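Local structure of GPI-anchored protein LLG1 (Arabidopsis thaliana, 6A5D) at residues M33-I38 with F79-L84; S40-P45 with G86-G91. The protein probably acts as a GPI-anchored component of a heterotypic plant receptor complex that perceives RALF peptides. All coordinates share one frame; numbering follows the deposited sequence.

Both interactions tie the beginning of the fold to helix 74-86 and its exit, and their segments alternate along the chain: 33-38 runs on through helix 36-39 to 40-45, while 79-84 runs on to 86-91. Their centres lie about 9 Å apart, and they meet chiefly at Tyr88, where Asn83 O and Tyr88 N are 3.2 Å apart, a probable hydrogen bond, and Ile38 O lies 3.5 Å from Tyr88 OH in packing contact alone. Phe93 of helix 92-99 touches Ile38 and Ile82 in interaction 1 and Tyr88 in interaction 2. The N-glycan attached to Asn34 lies beside both contacts; its fucose touches Thr36 and Ser40, while the side chain of Cys42 is about 10 Å from that fucose.

Interaction 1. Residues M33-I38 with F79-L84; sequences MNYTII and FSYINL. With NAG (2-acetamido-2-deoxy-beta-D-glucopyranose), chain C.
Asn34 OD1 is gripped twice by Thr36 while the other arm of the same amide carries the sugar. Thr36 N donates to Asn34 OD1 over 2.9 Å, nearly in line with the carbonyl and with an N-H...O angle of 162°, which makes an Asx turn; Thr36 OG1 donates to the same oxygen, tilted a little from the carbonyl plane. Asn34 ND2 is joined covalently to C1 of NAG, so Asn-Tyr-Thr here is an occupied N-glycosylation sequon. The anomeric carbon of the sugar stays beside the threonine, with NAG C1 3.7 Å from Thr36 OG1. Between these two residues Tyr35, at the N-cap of helix 36-39, turns the opposite way, toward helix 74-86. Its CG stands anti to the carbonyl carbon (chi1 -69°), which directs the ring at Tyr81 and Ile82. Ile82 CG1 lies 3.6 Å from Tyr35 CE2, at the ring edge and near its plane, the two side chains crossing at about a right angle. Further out, Tyr35 OH rests 3.4 Å from Tyr81 CB, although the phenol of Tyr81 itself leads away. The Tyr35 hydroxyl is not stranded by this apolar neighbour, because it is hydrogen-bonded to Phe30 O. Around the same ring, Phe59 stacks and Tyr85 meets it edge-to-face. One turn on, Ile38 CD1 approaches Ile82 CD1 at 4.3 Å, a looser contact that is joined by Phe93. The polar work is thus done on the sugar side and at the phenol tip, whereas the join to helix 74-86 is made by largely buried apolar surfaces: the Tyr35 ring, Tyr81 CB and the branches of Ile38 and Ile82; this implies that the N-glycan is borne on an Asx turn whose middle residue, Tyr35, is rooted in the core.

Interaction 2. Residues S40-P45 with G86-G91; sequences SKCKGP and GKYPPG
Cys42 and Tyr88 meet from two segments without regular structure, extended at Cys42-Gly44 and at Tyr88-Pro90, in a Cys sulfur-aromatic contact joined to a hydrogen bond between loops of this helical, disulfide-linked fold. The 86-91 segment leaves helix 74-86 through Lys87, whose phi is positive (57°), and ends at Gly91, the N-cap of helix 92-99. Across from it, the 40-45 loop leads from helix 36-39 toward helix 49-60. Tyr88 reaches over with its phenol: OH donates to Cys42 O at 2.7 Å, in the carbonyl plane and on a lone pair, and the oxygen lies at the edge of the ring. With SG anti to the backbone N (chi1 -178°), the sulfur comes obliquely to that ring, Cys42 SG standing 3.8 Å from Tyr88 CE1, while its covalent mate is Cys52 in helix 49-60. Ile38 and Ile82 also pack on Tyr88, and Phe93 meets it edge-to-face. A phenylalanine at Tyr88 would probably leave the carbonyl of the buried Cys42 without this donor and the two loops without their polar link. Two residues back along the chain, Gly86 O sits over the middle of one face of the Tyr88 ring, 3.6 Å from its plane.

Interaction 1. Residues M33-I38 with F79-L84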
loop_
_atom_site.group_PDB
_atom_site.type_symbol
_atom_site.label_atom_id
_atom_site.label_comp_id
_atom_site.label_asym_id
_atom_site.label_seq_id
_atom_site.Cartn_x
_atom_site.Cartn_y
_atom_site.Cartn_z
ATOM N N MET A 33 -6.106 6.463 9.501
ATOM C CA MET A 33 -5.820 7.242 8.314
ATOM C C MET A 33 -6.993 7.181 7.348
ATOM O O MET A 33 -7.958 6.426 7.524
ATOM C CB MET A 33 -4.543 6.749 7.640
ATOM C CG MET A 33 -3.338 7.085 8.485
ATOM S SD MET A 33 -1.759 6.499 7.821
ATOM C CE MET A 33 -1.673 7.396 6.264
ATOM N N ASN A 34 -6.899 7.997 6.316
ATOM C CA ASN A 34 -7.960 8.130 5.338
ATOM C C ASN A 34 -7.567 7.351 4.093
ATOM O O ASN A 34 -6.588 7.694 3.428
ATOM C CB ASN A 34 -8.203 9.606 5.022
ATOM C CG ASN A 34 -9.445 9.812 4.189
ATOM O OD1 ASN A 34 -9.703 9.051 3.270
ATOM N ND2 ASN A 34 -10.231 10.832 4.512
ATOM N N TYR A 35 -8.348 6.321 3.775
ATOM C CA TYR A 35 -8.054 5.393 2.694
ATOM C C TYR A 35 -8.811 5.722 1.414
ATOM O O TYR A 35 -8.733 4.954 0.446
ATOM C CB TYR A 35 -8.311 3.945 3.149
ATOM C CG TYR A 35 -7.298 3.515 4.172
ATOM C CD1 TYR A 35 -7.416 3.932 5.498
ATOM C CD2 TYR A 35 -6.206 2.743 3.809
ATOM C CE1 TYR A 35 -6.471 3.579 6.437
ATOM C CE2 TYR A 35 -5.257 2.390 4.732
ATOM C CZ TYR A 35 -5.389 2.806 6.045
ATOM O OH TYR A 35 -4.430 2.450 6.954
ATOM N N THR A 36 -9.512 6.861 1.375
ATOM C CA THR A 36 -10.394 7.154 0.246
ATOM C C THR A 36 -9.625 7.320 -1.058
ATOM O O THR A 36 -10.154 6.993 -2.129
ATOM C CB THR A 36 -11.286 8.356 0.562
ATOM O OG1 THR A 36 -12.017 8.074 1.759
ATOM C CG2 THR A 36 -12.278 8.622 -0.572
ATOM N N ILE A 37 -8.376 7.783 -1.001
ATOM C CA ILE A 37 -7.592 7.875 -2.233
ATOM C C ILE A 37 -7.519 6.517 -2.929
ATOM O O ILE A 37 -7.568 6.430 -4.162
ATOM C CB ILE A 37 -6.205 8.478 -1.958
ATOM C CG1 ILE A 37 -5.487 8.753 -3.270
ATOM C CG2 ILE A 37 -5.372 7.563 -1.045
ATOM C CD1 ILE A 37 -4.183 9.455 -3.080
ATOM N N ILE A 38 -7.438 5.435 -2.149
ATOM C CA ILE A 38 -7.421 4.093 -2.736
ATOM C C ILE A 38 -8.830 3.616 -3.077
ATOM O O ILE A 38 -9.094 3.178 -4.208
ATOM C CB ILE A 38 -6.701 3.088 -1.817
ATOM C CG1 ILE A 38 -5.269 3.539 -1.499
ATOM C CG2 ILE A 38 -6.730 1.698 -2.473
ATOM C CD1 ILE A 38 -4.534 2.615 -0.545
ATOM N N PHE A 79 -0.950 -2.937 5.391
ATOM C CA PHE A 79 -1.679 -3.840 4.507
ATOM C C PHE A 79 -2.934 -4.389 5.184
ATOM O O PHE A 79 -3.982 -4.551 4.541
ATOM C CB PHE A 79 -0.760 -4.964 4.028
ATOM C CG PHE A 79 0.195 -4.538 2.942
ATOM C CD1 PHE A 79 -0.288 -4.140 1.701
ATOM C CD2 PHE A 79 1.568 -4.584 3.142
ATOM C CE1 PHE A 79 0.578 -3.771 0.677
ATOM C CE2 PHE A 79 2.453 -4.206 2.127
ATOM C CZ PHE A 79 1.956 -3.797 0.890
ATOM N N SER A 80 -2.868 -4.643 6.492
ATOM C CA SER A 80 -4.044 -5.164 7.182
ATOM C C SER A 80 -5.199 -4.170 7.123
ATOM O O SER A 80 -6.348 -4.562 6.889
ATOM C CB SER A 80 -3.700 -5.555 8.617
ATOM O OG SER A 80 -3.607 -4.421 9.454
ATOM N N TYR A 81 -4.910 -2.871 7.249
ATOM C CA TYR A 81 -5.979 -1.881 7.210
ATOM C C TYR A 81 -6.424 -1.553 5.792
ATOM O O TYR A 81 -7.623 -1.360 5.553
ATOM C CB TYR A 81 -5.597 -0.606 7.968
ATOM C CG TYR A 81 -5.729 -0.780 9.451
ATOM C CD1 TYR A 81 -6.982 -0.980 10.026
ATOM C CD2 TYR A 81 -4.611 -0.785 10.278
ATOM C CE1 TYR A 81 -7.111 -1.174 11.383
ATOM C CE2 TYR A 81 -4.740 -0.985 11.642
ATOM C CZ TYR A 81 -5.995 -1.176 12.183
ATOM O OH TYR A 81 -6.153 -1.361 13.541
ATOM N N ILE A 82 -5.496 -1.490 4.835
ATOM C CA ILE A 82 -5.911 -1.331 3.444
ATOM C C ILE A 82 -6.907 -2.414 3.077
ATOM O O ILE A 82 -7.985 -2.142 2.534
ATOM C CB ILE A 82 -4.694 -1.408 2.513
ATOM C CG1 ILE A 82 -3.801 -0.192 2.711
ATOM C CG2 ILE A 82 -5.157 -1.578 1.068
ATOM C CD1 ILE A 82 -2.500 -0.259 1.910
ATOM N N ASN A 83 -6.567 -3.654 3.406
ATOM C CA ASN A 83 -7.377 -4.772 2.954
ATOM C C ASN A 83 -8.691 -4.843 3.715
ATOM O O ASN A 83 -9.717 -5.233 3.142
ATOM C CB ASN A 83 -6.577 -6.056 3.114
ATOM C CG ASN A 83 -5.329 -6.076 2.241
ATOM O OD1 ASN A 83 -5.214 -5.309 1.282
ATOM N ND2 ASN A 83 -4.395 -6.954 2.572
ATOM N N LEU A 84 -8.676 -4.463 4.992
ATOM C CA LEU A 84 -9.895 -4.444 5.791
ATOM C C LEU A 84 -10.863 -3.370 5.305
ATOM O O LEU A 84 -12.032 -3.649 5.011
ATOM C CB LEU A 84 -9.537 -4.222 7.257
ATOM C CG LEU A 84 -10.758 -4.016 8.148
ATOM C CD1 LEU A 84 -11.626 -5.269 8.141
ATOM C CD2 LEU A 84 -10.313 -3.658 9.559
HETATM C C1 NAG C . -11.455 11.067 3.780
HETATM C C2 NAG C . -12.539 11.583 4.755
HETATM C C3 NAG C . -13.800 12.017 3.999
HETATM C C4 NAG C . -13.461 12.916 2.820
HETATM C C5 NAG C . -12.425 12.228 1.950
HETATM C C6 NAG C . -12.030 13.066 0.762
HETATM C C7 NAG C . -12.625 10.618 7.033
HETATM C C8 NAG C . -13.115 9.460 7.847
HETATM N N2 NAG C . -12.885 10.553 5.722
HETATM O O3 NAG C . -14.653 12.713 4.903
HETATM O O4 NAG C . -14.629 13.214 2.060
HETATM O O5 NAG C . -11.244 12.021 2.734
HETATM O O6 NAG C . -11.138 12.361 -0.085
HETATM O O7 NAG C . -12.018 11.562 7.539
#

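Interaction 2. Residues S40-P45 with G86-G91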
loop_
_atom_site.group_PDB
_atom_site.type_symbol
_atom_site.label_atom_id
_atom_site.label_comp_id
_atom_site.label_asym_id
_atom_site.label_seq_id
_atom_site.Cartn_x
_atom_site.Cartn_y
_atom_site.Cartn_z
ATOM N N SER A 40 -11.679 5.068 -3.577
ATOM C CA SER A 40 -12.405 5.801 -4.613
ATOM C C SER A 40 -11.881 5.486 -6.012
ATOM O O SER A 40 -12.625 5.622 -6.991
ATOM C CB SER A 40 -12.359 7.304 -4.337
ATOM O OG SER A 40 -11.086 7.845 -4.623
ATOM N N LYS A 41 -10.598 5.120 -6.137
ATOM C CA LYS A 41 -9.994 4.863 -7.442
ATOM C C LYS A 41 -9.872 3.390 -7.799
ATOM O O LYS A 41 -9.623 3.076 -8.967
ATOM C CB LYS A 41 -8.595 5.482 -7.576
ATOM C CG LYS A 41 -8.573 6.930 -8.005
ATOM C CD LYS A 41 -7.242 7.569 -7.678
ATOM C CE LYS A 41 -7.069 8.851 -8.484
ATOM N NZ LYS A 41 -6.611 10.000 -7.670
ATOM N N CYS A 42 -9.984 2.489 -6.832
ATOM C CA CYS A 42 -9.667 1.082 -7.039
ATOM C C CYS A 42 -10.871 0.248 -6.611
ATOM O O CYS A 42 -10.992 -0.123 -5.444
ATOM C CB CYS A 42 -8.408 0.719 -6.251
ATOM S SG CYS A 42 -7.904 -0.995 -6.480
ATOM N N LYS A 43 -11.762 -0.042 -7.552
ATOM C CA LYS A 43 -13.007 -0.726 -7.232
ATOM C C LYS A 43 -13.026 -2.067 -7.945
ATOM O O LYS A 43 -12.559 -2.177 -9.085
ATOM C CB LYS A 43 -14.218 0.122 -7.630
ATOM C CG LYS A 43 -14.233 1.479 -6.938
ATOM C CD LYS A 43 -15.468 2.294 -7.273
ATOM C CE LYS A 43 -15.398 3.658 -6.605
ATOM N NZ LYS A 43 -15.510 3.614 -5.122
ATOM N N GLY A 44 -13.534 -3.080 -7.249
ATOM C CA GLY A 44 -13.639 -4.431 -7.772
ATOM C C GLY A 44 -15.000 -4.815 -8.310
ATOM O O GLY A 44 -15.930 -4.008 -8.298
ATOM N N PRO A 45 -15.128 -6.066 -8.777
ATOM C CA PRO A 45 -14.096 -7.101 -8.654
ATOM C C PRO A 45 -12.996 -7.026 -9.725
ATOM O O PRO A 45 -11.924 -7.598 -9.532
ATOM C CB PRO A 45 -14.891 -8.396 -8.809
ATOM C CG PRO A 45 -16.045 -8.015 -9.658
ATOM C CD PRO A 45 -16.390 -6.599 -9.318
ATOM N N GLY A 86 -10.894 -1.619 2.538
ATOM C CA GLY A 86 -11.214 -1.624 1.125
ATOM C C GLY A 86 -11.751 -2.942 0.610
ATOM O O GLY A 86 -12.148 -3.047 -0.557
ATOM N N LYS A 87 -11.759 -3.956 1.475
ATOM C CA LYS A 87 -12.171 -5.311 1.105
ATOM C C LYS A 87 -11.346 -5.848 -0.062
ATOM O O LYS A 87 -11.875 -6.397 -1.025
ATOM C CB LYS A 87 -13.673 -5.418 0.846
ATOM C CG LYS A 87 -14.493 -5.051 2.060
ATOM C CD LYS A 87 -14.929 -3.599 1.974
ATOM C CE LYS A 87 -16.159 -3.328 2.832
ATOM N NZ LYS A 87 -16.996 -2.248 2.231
ATOM N N TYR A 88 -10.011 -5.673 0.034
ATOM C CA TYR A 88 -9.135 -6.081 -1.060
ATOM C C TYR A 88 -8.479 -7.417 -0.750
ATOM O O TYR A 88 -8.130 -7.687 0.404
ATOM C CB TYR A 88 -8.023 -5.048 -1.252
ATOM C CG TYR A 88 -8.510 -3.696 -1.705
ATOM C CD1 TYR A 88 -9.148 -3.543 -2.925
ATOM C CD2 TYR A 88 -8.318 -2.562 -0.911
ATOM C CE1 TYR A 88 -9.609 -2.294 -3.340
ATOM C CE2 TYR A 88 -8.771 -1.314 -1.319
ATOM C CZ TYR A 88 -9.411 -1.191 -2.532
ATOM O OH TYR A 88 -9.857 0.036 -2.960
ATOM N N PRO A 89 -8.287 -8.253 -1.765
ATOM C CA PRO A 89 -7.534 -9.489 -1.573
ATOM C C PRO A 89 -6.123 -9.183 -1.105
ATOM O O PRO A 89 -5.500 -8.218 -1.574
ATOM C CB PRO A 89 -7.508 -10.103 -2.982
ATOM C CG PRO A 89 -8.702 -9.512 -3.674
ATOM C CD PRO A 89 -8.846 -8.120 -3.123
ATOM N N PRO A 90 -5.579 -9.983 -0.192
ATOM C CA PRO A 90 -4.194 -9.764 0.239
ATOM C C PRO A 90 -3.248 -9.940 -0.939
ATOM O O PRO A 90 -3.398 -10.854 -1.748
ATOM C CB PRO A 90 -3.971 -10.846 1.303
ATOM C CG PRO A 90 -4.979 -11.922 0.961
ATOM C CD PRO A 90 -6.181 -11.174 0.434
ATOM N N GLY A 91 -2.273 -9.038 -1.034
ATOM C CA GLY A 91 -1.324 -9.041 -2.120
ATOM C C GLY A 91 -1.793 -8.389 -3.409
ATOM O O GLY A 91 -1.007 -8.322 -4.365
#